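Local atomic coordinates of Thiol:disulfide interchange protein DsbA (Pseudomonas aeruginosa, PDB entry 4ZL8), a protein that probably forms disulfide bonds in other proteins of the periplasm by transferring to them the redox-active disulfide of its thioredoxin-like fold. Residues W71-Q76 with S127-F132; L79-I82 with V86-D89; H91-E96 with A112-G117. The protein carries 1 engineered substitution. All coordinates share one frame; numbering follows the deposited sequence. Where two conformers were deposited one is given.

Contact 1. Residues W71-Q76 with S127-F132; sequences WNVHGQ and STYNSF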
# COMPACT_ATOMS: atom_id res chain seq x y z
N TRP A 71 -8.29 9.83 -5.24
CA TRP A 71 -7.30 9.03 -4.49
C TRP A 71 -7.81 8.80 -3.07
O TRP A 71 -7.62 7.73 -2.51
CB TRP A 71 -5.95 9.72 -4.42
CG TRP A 71 -5.20 9.87 -5.69
CD1 TRP A 71 -5.68 10.32 -6.89
CD2 TRP A 71 -3.79 9.71 -5.88
NE1 TRP A 71 -4.66 10.41 -7.81
CE2 TRP A 71 -3.49 10.02 -7.21
CE3 TRP A 71 -2.75 9.28 -5.04
CZ2 TRP A 71 -2.20 9.97 -7.71
CZ3 TRP A 71 -1.48 9.21 -5.54
CH2 TRP A 71 -1.21 9.56 -6.87
N ASN A 72 -8.47 9.79 -2.49
CA ASN A 72 -8.97 9.66 -1.13
C ASN A 72 -10.13 8.68 -1.08
O ASN A 72 -10.21 7.84 -0.19
CB ASN A 72 -9.37 11.01 -0.56
CG ASN A 72 -8.18 11.88 -0.23
OD1 ASN A 72 -7.06 11.59 -0.62
ND2 ASN A 72 -8.43 12.97 0.48
N VAL A 73 -11.02 8.77 -2.05
CA VAL A 73 -12.17 7.88 -2.16
C VAL A 73 -11.71 6.42 -2.32
O VAL A 73 -12.16 5.49 -1.62
CB VAL A 73 -13.04 8.33 -3.35
CG1 VAL A 73 -14.12 7.32 -3.64
CG2 VAL A 73 -13.64 9.70 -3.07
N HIS A 74 -10.78 6.20 -3.24
CA HIS A 74 -10.28 4.86 -3.46
C HIS A 74 -9.49 4.37 -2.26
O HIS A 74 -9.51 3.16 -1.94
CB HIS A 74 -9.45 4.77 -4.74
CG HIS A 74 -10.27 4.76 -5.99
ND1 HIS A 74 -9.72 4.97 -7.23
CD2 HIS A 74 -11.59 4.56 -6.18
CE1 HIS A 74 -10.67 4.89 -8.14
NE2 HIS A 74 -11.82 4.65 -7.53
N GLY A 75 -8.77 5.28 -1.60
CA GLY A 75 -8.06 4.92 -0.39
C GLY A 75 -8.99 4.56 0.75
O GLY A 75 -8.72 3.64 1.53
N GLN A 76 -10.11 5.25 0.83
CA GLN A 76 -11.10 4.97 1.86
C GLN A 76 -11.77 3.60 1.60
O GLN A 76 -12.03 2.84 2.53
CB GLN A 76 -12.12 6.11 1.93
CG GLN A 76 -13.00 6.05 3.17
CD GLN A 76 -13.74 7.32 3.44
OE1 GLN A 76 -13.29 8.41 3.08
NE2 GLN A 76 -14.89 7.21 4.08
N SER A 127 -21.67 0.93 6.12
CA SER A 127 -21.56 1.34 7.51
C SER A 127 -20.10 1.53 7.90
O SER A 127 -19.74 2.49 8.59
CB SER A 127 -22.21 0.31 8.43
OG SER A 127 -22.09 0.68 9.80
N THR A 128 -19.24 0.62 7.45
CA THR A 128 -17.82 0.73 7.76
C THR A 128 -17.20 1.92 7.04
O THR A 128 -16.46 2.71 7.61
CB THR A 128 -17.06 -0.58 7.40
OG1 THR A 128 -17.64 -1.68 8.09
CG2 THR A 128 -15.59 -0.48 7.78
N TYR A 129 -17.53 2.09 5.76
CA TYR A 129 -16.97 3.18 4.98
C TYR A 129 -17.22 4.53 5.64
O TYR A 129 -16.35 5.38 5.65
CB TYR A 129 -17.57 3.15 3.57
CG TYR A 129 -17.00 4.16 2.58
CD1 TYR A 129 -15.94 3.81 1.75
CD2 TYR A 129 -17.53 5.43 2.47
CE1 TYR A 129 -15.43 4.71 0.84
CE2 TYR A 129 -17.02 6.34 1.55
CZ TYR A 129 -15.96 5.97 0.75
OH TYR A 129 -15.44 6.87 -0.15
N ASN A 130 -18.41 4.71 6.20
CA ASN A 130 -18.82 5.97 6.79
C ASN A 130 -18.51 6.06 8.28
O ASN A 130 -18.87 7.04 8.93
CB ASN A 130 -20.32 6.19 6.54
CG ASN A 130 -20.62 6.43 5.08
OD1 ASN A 130 -19.94 7.19 4.42
ND2 ASN A 130 -21.64 5.75 4.56
N SER A 131 -17.82 5.06 8.82
CA SER A 131 -17.64 4.96 10.27
C SER A 131 -16.57 5.89 10.83
O SER A 131 -15.64 6.32 10.14
CB SER A 131 -17.28 3.53 10.68
OG SER A 131 -15.96 3.19 10.25
N PHE A 132 -16.70 6.21 12.11
CA PHE A 132 -15.70 7.05 12.74
C PHE A 132 -14.34 6.36 12.77
O PHE A 132 -13.29 7.01 12.71
CB PHE A 132 -16.16 7.51 14.14
CG PHE A 132 -16.33 6.38 15.15
CD1 PHE A 132 -15.24 5.81 15.78
CD2 PHE A 132 -17.60 5.92 15.48
CE1 PHE A 132 -15.40 4.81 16.71
CE2 PHE A 132 -17.76 4.92 16.42
CZ PHE A 132 -16.66 4.36 17.01

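Contact 2. Residues L79-I82 with V86-D89; sequences LTLI and VEHD. Engineered in segment 79-82: Ile82 (natural residue Glu).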
# COMPACT_ATOMS: atom_id res chain seq x y z
N LEU A 79 -9.19 1.03 2.86
CA LEU A 79 -9.17 0.92 4.31
C LEU A 79 -10.43 0.26 4.86
O LEU A 79 -10.37 -0.47 5.84
CB LEU A 79 -8.95 2.28 4.97
CG LEU A 79 -7.59 2.90 4.69
CD1 LEU A 79 -7.55 4.35 5.14
CD2 LEU A 79 -6.48 2.12 5.35
N THR A 80 -11.55 0.48 4.19
CA THR A 80 -12.81 -0.16 4.56
C THR A 80 -12.70 -1.67 4.38
O THR A 80 -13.09 -2.45 5.25
CB THR A 80 -13.99 0.41 3.75
OG1 THR A 80 -14.16 1.79 4.10
CG2 THR A 80 -15.27 -0.32 4.06
N LEU A 81 -12.14 -2.08 3.24
CA LEU A 81 -11.99 -3.50 2.96
C LEU A 81 -11.01 -4.16 3.93
O LEU A 81 -11.23 -5.29 4.37
CB LEU A 81 -11.53 -3.70 1.51
CG LEU A 81 -12.51 -3.25 0.44
CD1 LEU A 81 -11.85 -3.24 -0.92
CD2 LEU A 81 -13.74 -4.10 0.46
N ILE A 82 -9.92 -3.47 4.26
CA ILE A 82 -9.02 -3.95 5.32
C ILE A 82 -9.76 -4.16 6.65
O ILE A 82 -9.64 -5.21 7.28
CB ILE A 82 -7.84 -2.99 5.52
CG1 ILE A 82 -6.90 -3.02 4.32
CG2 ILE A 82 -7.08 -3.32 6.79
CD1 ILE A 82 -6.15 -4.31 4.15
N VAL A 86 -11.44 -8.31 4.23
CA VAL A 86 -11.68 -8.89 2.91
C VAL A 86 -10.82 -8.29 1.79
O VAL A 86 -10.98 -8.69 0.63
CB VAL A 86 -13.16 -8.75 2.49
CG1 VAL A 86 -14.06 -9.42 3.51
CG2 VAL A 86 -13.53 -7.29 2.30
N GLU A 87 -9.92 -7.36 2.09
CA GLU A 87 -9.20 -6.70 1.00
C GLU A 87 -8.41 -7.70 0.19
O GLU A 87 -8.40 -7.61 -1.03
CB GLU A 87 -8.30 -5.57 1.49
CG GLU A 87 -7.97 -4.52 0.42
CD GLU A 87 -6.81 -4.91 -0.48
OE1 GLU A 87 -5.97 -5.74 -0.09
OE2 GLU A 87 -6.75 -4.34 -1.61
N HIS A 88 -7.73 -8.63 0.86
CA HIS A 88 -6.87 -9.57 0.16
C HIS A 88 -7.69 -10.37 -0.84
O HIS A 88 -7.22 -10.65 -1.94
CB HIS A 88 -6.18 -10.51 1.14
CG HIS A 88 -5.36 -11.58 0.49
ND1 HIS A 88 -4.03 -11.42 0.18
CD2 HIS A 88 -5.69 -12.84 0.11
CE1 HIS A 88 -3.57 -12.53 -0.37
NE2 HIS A 88 -4.55 -13.41 -0.41
N ASP A 89 -8.93 -10.69 -0.46
CA ASP A 89 -9.78 -11.55 -1.27
C ASP A 89 -10.32 -10.87 -2.53
O ASP A 89 -10.57 -11.54 -3.53
CB ASP A 89 -10.96 -12.05 -0.43
CG ASP A 89 -10.52 -12.72 0.86
OD1 ASP A 89 -9.64 -13.61 0.81
OD2 ASP A 89 -11.07 -12.36 1.93

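Contact 3. Residues H91-E96 with A112-G117; sequences HNAVFE and ADFLAG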
# COMPACT_ATOMS: atom_id res chain seq x y z
N HIS A 91 -8.78 -7.91 -3.78
CA HIS A 91 -7.73 -6.98 -4.21
C HIS A 91 -7.52 -6.98 -5.73
O HIS A 91 -7.57 -5.92 -6.38
CB HIS A 91 -6.42 -7.35 -3.50
CG HIS A 91 -5.25 -6.50 -3.90
ND1 HIS A 91 -5.03 -5.24 -3.39
CD2 HIS A 91 -4.23 -6.75 -4.75
CE1 HIS A 91 -3.93 -4.75 -3.93
NE2 HIS A 91 -3.43 -5.64 -4.75
N ASN A 92 -7.29 -8.15 -6.32
CA ASN A 92 -7.05 -8.24 -7.76
C ASN A 92 -8.29 -7.76 -8.51
O ASN A 92 -8.19 -7.07 -9.52
CB ASN A 92 -6.70 -9.66 -8.22
CG ASN A 92 -5.40 -10.19 -7.62
OD1 ASN A 92 -4.56 -9.44 -7.13
ND2 ASN A 92 -5.23 -11.50 -7.67
N ALA A 93 -9.47 -8.13 -8.01
CA ALA A 93 -10.71 -7.74 -8.67
C ALA A 93 -10.92 -6.23 -8.72
O ALA A 93 -11.45 -5.72 -9.70
CB ALA A 93 -11.90 -8.42 -7.99
N VAL A 94 -10.51 -5.53 -7.67
CA VAL A 94 -10.66 -4.08 -7.65
C VAL A 94 -9.74 -3.47 -8.70
O VAL A 94 -10.17 -2.64 -9.50
CB VAL A 94 -10.39 -3.49 -6.25
CG1 VAL A 94 -10.32 -1.97 -6.31
CG2 VAL A 94 -11.47 -3.93 -5.26
N PHE A 95 -8.49 -3.89 -8.73
CA PHE A 95 -7.57 -3.43 -9.76
C PHE A 95 -8.13 -3.74 -11.15
O PHE A 95 -8.03 -2.89 -12.06
CB PHE A 95 -6.19 -4.06 -9.60
CG PHE A 95 -5.20 -3.21 -8.84
CD1 PHE A 95 -4.76 -2.01 -9.36
CD2 PHE A 95 -4.68 -3.63 -7.62
CE1 PHE A 95 -3.84 -1.23 -8.70
CE2 PHE A 95 -3.76 -2.85 -6.95
CZ PHE A 95 -3.34 -1.66 -7.49
N GLU A 96 -8.66 -4.94 -11.36
CA GLU A 96 -9.13 -5.31 -12.69
C GLU A 96 -10.37 -4.49 -13.07
O GLU A 96 -10.52 -4.08 -14.23
CB GLU A 96 -9.41 -6.82 -12.76
CG GLU A 96 -9.33 -7.40 -14.17
CD GLU A 96 -7.89 -7.55 -14.72
OE1 GLU A 96 -6.90 -7.11 -14.07
OE2 GLU A 96 -7.76 -8.11 -15.82
N ALA A 112 -20.06 -0.36 -3.32
CA ALA A 112 -20.79 -1.43 -2.65
C ALA A 112 -21.45 -2.34 -3.66
O ALA A 112 -21.49 -3.55 -3.50
CB ALA A 112 -21.83 -0.85 -1.71
N ASP A 113 -22.01 -1.77 -4.72
CA ASP A 113 -22.69 -2.55 -5.74
C ASP A 113 -21.70 -3.48 -6.45
O ASP A 113 -21.98 -4.65 -6.67
CB ASP A 113 -23.39 -1.62 -6.73
CG ASP A 113 -24.63 -0.99 -6.15
OD1 ASP A 113 -25.08 -1.45 -5.08
OD2 ASP A 113 -25.16 -0.04 -6.77
N PHE A 114 -20.53 -2.95 -6.79
CA PHE A 114 -19.50 -3.78 -7.40
C PHE A 114 -19.04 -4.86 -6.43
O PHE A 114 -18.93 -6.04 -6.81
CB PHE A 114 -18.29 -2.93 -7.81
CG PHE A 114 -17.08 -3.76 -8.14
CD1 PHE A 114 -17.04 -4.51 -9.29
CD2 PHE A 114 -16.01 -3.84 -7.27
CE1 PHE A 114 -15.95 -5.30 -9.57
CE2 PHE A 114 -14.92 -4.64 -7.56
CZ PHE A 114 -14.89 -5.35 -8.70
N LEU A 115 -18.74 -4.47 -5.21
CA LEU A 115 -18.15 -5.38 -4.23
C LEU A 115 -19.14 -6.47 -3.82
O LEU A 115 -18.73 -7.58 -3.50
CB LEU A 115 -17.64 -4.59 -3.03
CG LEU A 115 -16.43 -3.70 -3.32
CD1 LEU A 115 -16.27 -2.72 -2.17
CD2 LEU A 115 -15.17 -4.55 -3.55
N ALA A 116 -20.44 -6.18 -3.87
CA ALA A 116 -21.46 -7.19 -3.60
C ALA A 116 -21.30 -8.36 -4.56
O ALA A 116 -21.50 -9.53 -4.20
CB ALA A 116 -22.87 -6.59 -3.71
N GLY A 117 -20.97 -8.06 -5.81
CA GLY A 117 -20.73 -9.08 -6.81
C GLY A 117 -19.56 -9.99 -6.48
O GLY A 117 -19.45 -11.09 -7.02

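Contact 1. Residues W71-Q76 with S127-F132
Gln76 lays its side chain across one face of the Tyr129 ring and ends on the backbone of the same tyrosine. Its amide is stacked on the ring, the two planes 20° apart, with Gln76 NE2 3.4 Å from Tyr129 CE2. Further back, Gln76 CG sits over the same ring in a CH-pi contact, 3.9 Å from the centroid. With CG anti to the backbone N (chi1 -167°) and the chain extended beyond it, the amide spans the ring face: Gln76 NE2, still above the ring near its rim, donates to Tyr129 O at 2.8 Å; the bond is bent (N-H...O 143°) but keeps the acceptor close to the amide plane. One helical turn earlier, Val73 CG1 packs 3.8 Å from Tyr129 OH. The contact ties helix 70-84 to the C-terminal end of helix 122-129 within the helical domain that DsbA proteins insert into the thioredoxin fold. Around this first shell, Pro108 and Met111 pack against Tyr129, while Ile134 and Met138 of helix 132-148 meet Gln76. The chain then turns at Ser131, whose OG donates to Thr128 O at 2.7 Å on a lone pair; Ser131 N bonds to that oxygen too, and OG caps helix 132-148 at Ile134 N.

Contact 2. Residues L79-I82 with V86-D89
Leu81 and Glu87 bury the most surface here, and they meet both through the backbone and through their first side-chain carbons. One carbonyl serves two donors: Leu81 O accepts a hydrogen bond from Val86 N at 3.0 Å, fairly straight (N-H...O 161°), and a weak, longer one from Glu87 N at 3.3 Å. The Val86 bond spans five residues, one more than the alpha-helical spacing, and ties the last turn of helix 70-84 to the N-cap of helix 87-99. Beside these bonds Leu81 CB rests 3.7 Å from Glu87 CB, with Glu87 CG nearly as close.

Glu87 uses only the aliphatic base of its side chain for this contact. Its chain folds at chi2 (-83°) and carries the carboxylate away from segment 79-82, and Glu87 OE2 hydrogen-bonds to His91 ND1 and Tyr35 OH; the buried acid therefore has two polar partners of its own. The engineered Ile82 approaches the same base obliquely: its CD1 lies 3.6 Å from Glu87 CB, although its CB points away from the facing segment.

Val86, third in buried surface, holds the N-cap position of helix 87-99. The Val86 CG2 branch lies between the backbone N and the carbonyl carbon, which turns it back over the end of the preceding helix, 3.7 Å from Leu81 CD2, the two side chains crossing at about a right angle. Farther out, Phe125 of helix 122-129 packs on Leu81. Together these features form a tight connection between two consecutive helices, with the last turn of one bonded to the first residues of the next, in the all-helical insertion characteristic of the DsbA branch of the thioredoxin family.

Contact 3. Residues H91-E96 with A112-G117
Ala93 is the first residue of segment 91-96 to meet the facing helix, through its carbonyl as well as its methyl group. The far end of the Phe114 ring, CZ, comes to 3.6 Å from Ala93 O and to 4.3 Å from Ala93 CB, the oxygen approaching the ring obliquely. Phe114 gets this far because its CG is anti to the backbone N (chi1 167°), which throws the ring out from helix 108-116.

Val94 follows, and a single branch does the work. Val94 CG2 lies at the edge of the Phe114 ring, near its plane, 4.2 Å from Phe114 CE2, and also touches Leu115 CD2 at 4.1 Å. These are apolar contacts at comfortable van der Waals distance, and they bridge two segment axes that approach no closer than 11.4 Å and run at 128° to each other. Met77 and Leu81 of helix 70-84 extend the apolar layer, the former against Val94 and the latter against Leu115.

The other side of the segment serves helix 38-52: His91 NE2 bonds to Glu44 OE1, Phe95 packs on Tyr41 and Glu44, and Glu96 OE1 bonds to Tyr41 OH. Helix 87-99 therefore joins two parts of the molecule, the helical domain, where it packs on helix 108-116, and the thioredoxin-fold helix that carries the redox-active Cys40, as expected of DsbA, in which a helical domain is inserted into the thioredoxin fold.

All three contacts lie in the helical insertion and are partly buried. Contact 2 is nearest the centre of the chain (about 12 Å between centres, against about 15 Å for contact 1 and 17 Å for contact 3), yet it alone has an exposed touching residue, the engineered Ile82. Contacts 1 and 2 share helix 70-84 and touch where Tyr129 and Thr128 pack on Thr80; contacts 2 and 3 share helix 87-99 and touch where Leu81 meets Leu115. The chemistry also differs: a side-chain amide works on an aromatic face and a carbonyl in contact 1, backbone bonds join successive helices in contact 2, and contact 3 is carried by van der Waals contacts of small apolar groups and one phenylalanine ring, with a backbone carbonyl beside it.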